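Local atomic coordinates of fasciclin-1 (Drosophila melanogaster, PDB entry 1O70), a protein that serves as a neural cell adhesion molecule, represented here by its third and fourth FAS1 domains. Residues R192-F197 against R233-S238. Residues are numbered along the deposited sequence; the frame is centred on the assembly and turned at random.
Sequences RRFTYF and RHLAIS. With SO4 (sulfate ion), chain F.
R193 and T195 pair with S238 and A236 across two antiparallel strands, and every hydrogen bond between them is made by the backbone. N and O of T195 bond to O and N of A236, with T195 N to A236 O at 3.0 Å; R193 and S238 exchange a second, longer pair. Beyond them F197 N reaches H234 O at 3.0 Å in an almost straight bond (179°). That oxygen also lies at the edge of two rings, in the plane of each: 3.2 Å from F197 CD1 and 3.6 Å from Y196 CD2.

Apolar packing follows the non-hydrogen-bonded pairs. L235 crosses its partner Y196 at about a right angle and also packs diagonally on F194: with CG swung anti to the backbone N (chi1 -174°), the branch is carried toward the neighbouring strand, where CD1 lies 3.7 Å from F194 CD2 while also touching Y196 CB. I237 runs alongside F194, CG1 against CD2. F183 and L187 add to the packing around L235. On the other face, T195 CB meets A236 CB at 3.9 Å.

The pair forms one margin of the mixed sheet of the fourth FAS1 domain: 235-238 is an outermost strand, and 193-199 lies next in, with strand 298-303 parallel to it on its far side.

Polar ends find partners beyond the two strands. H234 bonds to I230 O through ND1 and to L307 N through NE2. R233, just before the edge strand, sends NH2 to O3 of a sulfate probably taken up from the crystallisation liquor (3.2 Å, 172°), while NH1 makes a salt bridge with D312 and a hydrogen bond to L307 O. Replacing R233 by alanine would remove the guanidinium and is likely to leave the D312 carboxylate without this salt bridge and the sulfate without the NH2 bond.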
loop_
_atom_site.group_PDB
_atom_site.type_symbol
_atom_site.label_atom_id
_atom_site.label_comp_id
_atom_site.label_asym_id
_atom_site.label_seq_id
_atom_site.Cartn_x
_atom_site.Cartn_y
_atom_site.Cartn_z
ATOM N N ARG A 192 9.339 17.445 2.512
ATOM C CA ARG A 192 8.088 17.663 1.787
ATOM C C ARG A 192 7.194 16.449 2.012
ATOM O O ARG A 192 7.629 15.439 2.564
ATOM C CB ARG A 192 8.358 17.802 0.285
ATOM C CG ARG A 192 9.625 18.568 -0.068
ATOM C CD ARG A 192 9.437 20.077 -0.010
ATOM N NE ARG A 192 8.599 20.574 -1.100
ATOM C CZ ARG A 192 8.415 21.863 -1.382
ATOM N NH1 ARG A 192 9.013 22.805 -0.654
ATOM N NH2 ARG A 192 7.625 22.216 -2.391
ATOM N N ARG A 193 5.944 16.552 1.590
ATOM C CA ARG A 193 5.017 15.443 1.724
ATOM C C ARG A 193 4.449 15.150 0.342
ATOM O O ARG A 193 3.838 16.015 -0.282
ATOM C CB ARG A 193 3.907 15.789 2.715
ATOM C CG ARG A 193 4.342 15.647 4.166
ATOM C CD ARG A 193 4.667 14.191 4.496
ATOM N NE ARG A 193 5.244 14.016 5.828
ATOM C CZ ARG A 193 6.505 14.307 6.147
ATOM N NH1 ARG A 193 7.329 14.792 5.228
ATOM N NH2 ARG A 193 6.949 14.097 7.384
ATOM N N PHE A 194 4.676 13.933 -0.142
ATOM C CA PHE A 194 4.200 13.555 -1.456
ATOM C C PHE A 194 3.006 12.626 -1.456
ATOM O O PHE A 194 2.871 11.749 -0.601
ATOM C CB PHE A 194 5.293 12.865 -2.265
ATOM C CG PHE A 194 6.587 13.595 -2.309
ATOM C CD1 PHE A 194 7.508 13.454 -1.277
ATOM C CD2 PHE A 194 6.922 14.375 -3.408
ATOM C CE1 PHE A 194 8.758 14.061 -1.344
ATOM C CE2 PHE A 194 8.169 14.988 -3.486
ATOM C CZ PHE A 194 9.091 14.833 -2.446
ATOM N N THR A 195 2.141 12.830 -2.440
ATOM C CA THR A 195 0.975 11.984 -2.641
ATOM C C THR A 195 1.154 11.535 -4.087
ATOM O O THR A 195 0.767 12.239 -5.025
ATOM C CB THR A 195 -0.322 12.770 -2.479
ATOM O OG1 THR A 195 -0.438 13.204 -1.120
ATOM C CG2 THR A 195 -1.508 11.906 -2.816
ATOM N N TYR A 196 1.764 10.366 -4.259
ATOM C CA TYR A 196 2.056 9.829 -5.583
ATOM C C TYR A 196 1.023 8.806 -6.057
ATOM O O TYR A 196 0.839 7.755 -5.433
ATOM C CB TYR A 196 3.458 9.194 -5.563
ATOM C CG TYR A 196 4.147 9.038 -6.912
ATOM C CD1 TYR A 196 5.368 8.367 -7.007
ATOM C CD2 TYR A 196 3.580 9.535 -8.089
ATOM C CE1 TYR A 196 6.009 8.182 -8.230
ATOM C CE2 TYR A 196 4.215 9.363 -9.323
ATOM C CZ TYR A 196 5.429 8.679 -9.389
ATOM O OH TYR A 196 6.036 8.466 -10.612
ATOM N N PHE A 197 0.341 9.133 -7.152
ATOM C CA PHE A 197 -0.640 8.231 -7.734
ATOM C C PHE A 197 0.167 7.388 -8.697
ATOM O O PHE A 197 0.462 7.809 -9.816
ATOM C CB PHE A 197 -1.737 8.995 -8.478
ATOM C CG PHE A 197 -2.564 9.867 -7.594
ATOM C CD1 PHE A 197 -2.109 11.130 -7.240
ATOM C CD2 PHE A 197 -3.755 9.396 -7.043
ATOM C CE1 PHE A 197 -2.817 11.921 -6.346
ATOM C CE2 PHE A 197 -4.480 10.176 -6.142
ATOM C CZ PHE A 197 -4.007 11.443 -5.789
ATOM N N ARG A 233 2.591 14.785 -13.301
ATOM C CA ARG A 233 1.149 14.947 -13.297
ATOM C C ARG A 233 0.560 14.046 -12.208
ATOM O O ARG A 233 -0.512 14.326 -11.683
ATOM C CB ARG A 233 0.594 14.561 -14.662
ATOM C CG ARG A 233 -0.927 14.558 -14.749
ATOM C CD ARG A 233 -1.402 13.970 -16.067
ATOM N NE ARG A 233 -1.145 14.850 -17.206
ATOM C CZ ARG A 233 -1.351 14.501 -18.473
ATOM N NH1 ARG A 233 -1.814 13.292 -18.750
ATOM N NH2 ARG A 233 -1.091 15.345 -19.463
ATOM N N HIS A 234 1.270 12.967 -11.870
ATOM C CA HIS A 234 0.800 12.032 -10.853
ATOM C C HIS A 234 1.270 12.372 -9.443
ATOM O O HIS A 234 0.798 11.779 -8.466
ATOM C CB HIS A 234 1.267 10.610 -11.173
ATOM C CG HIS A 234 0.734 10.061 -12.455
ATOM N ND1 HIS A 234 1.142 10.525 -13.685
ATOM C CD2 HIS A 234 -0.159 9.074 -12.705
ATOM C CE1 HIS A 234 0.525 9.848 -14.637
ATOM N NE2 HIS A 234 -0.271 8.962 -14.068
ATOM N N LEU A 235 2.185 13.333 -9.340
ATOM C CA LEU A 235 2.769 13.710 -8.057
ATOM C C LEU A 235 2.324 15.018 -7.428
ATOM O O LEU A 235 2.649 16.100 -7.918
ATOM C CB LEU A 235 4.296 13.724 -8.180
ATOM C CG LEU A 235 5.065 13.950 -6.875
ATOM C CD1 LEU A 235 4.841 12.761 -5.947
ATOM C CD2 LEU A 235 6.552 14.131 -7.175
ATOM N N ALA A 236 1.601 14.901 -6.319
ATOM C CA ALA A 236 1.111 16.053 -5.576
ATOM C C ALA A 236 2.095 16.395 -4.463
ATOM O O ALA A 236 2.450 15.541 -3.653
ATOM C CB ALA A 236 -0.255 15.751 -4.986
ATOM N N ILE A 237 2.523 17.650 -4.414
ATOM C CA ILE A 237 3.488 18.086 -3.412
ATOM C C ILE A 237 2.945 19.208 -2.536
ATOM O O ILE A 237 2.643 20.291 -3.032
ATOM C CB ILE A 237 4.781 18.587 -4.094
ATOM C CG1 ILE A 237 5.290 17.514 -5.073
ATOM C CG2 ILE A 237 5.823 18.936 -3.042
ATOM C CD1 ILE A 237 6.468 17.947 -5.947
ATOM N N SER A 238 2.803 18.945 -1.241
ATOM C CA SER A 238 2.331 19.966 -0.306
ATOM C C SER A 238 2.890 19.707 1.092
ATOM O O SER A 238 3.775 18.867 1.274
ATOM C CB SER A 238 0.795 20.043 -0.272
ATOM O OG SER A 238 0.197 18.977 0.428
HETATM S S SO4 F . -1.050 18.449 -17.491
HETATM O O1 SO4 F . -0.480 18.225 -16.138
HETATM O O2 SO4 F . -1.539 19.841 -17.598
HETATM O O3 SO4 F . -0.005 18.210 -18.514
HETATM O O4 SO4 F . -2.181 17.513 -17.706
#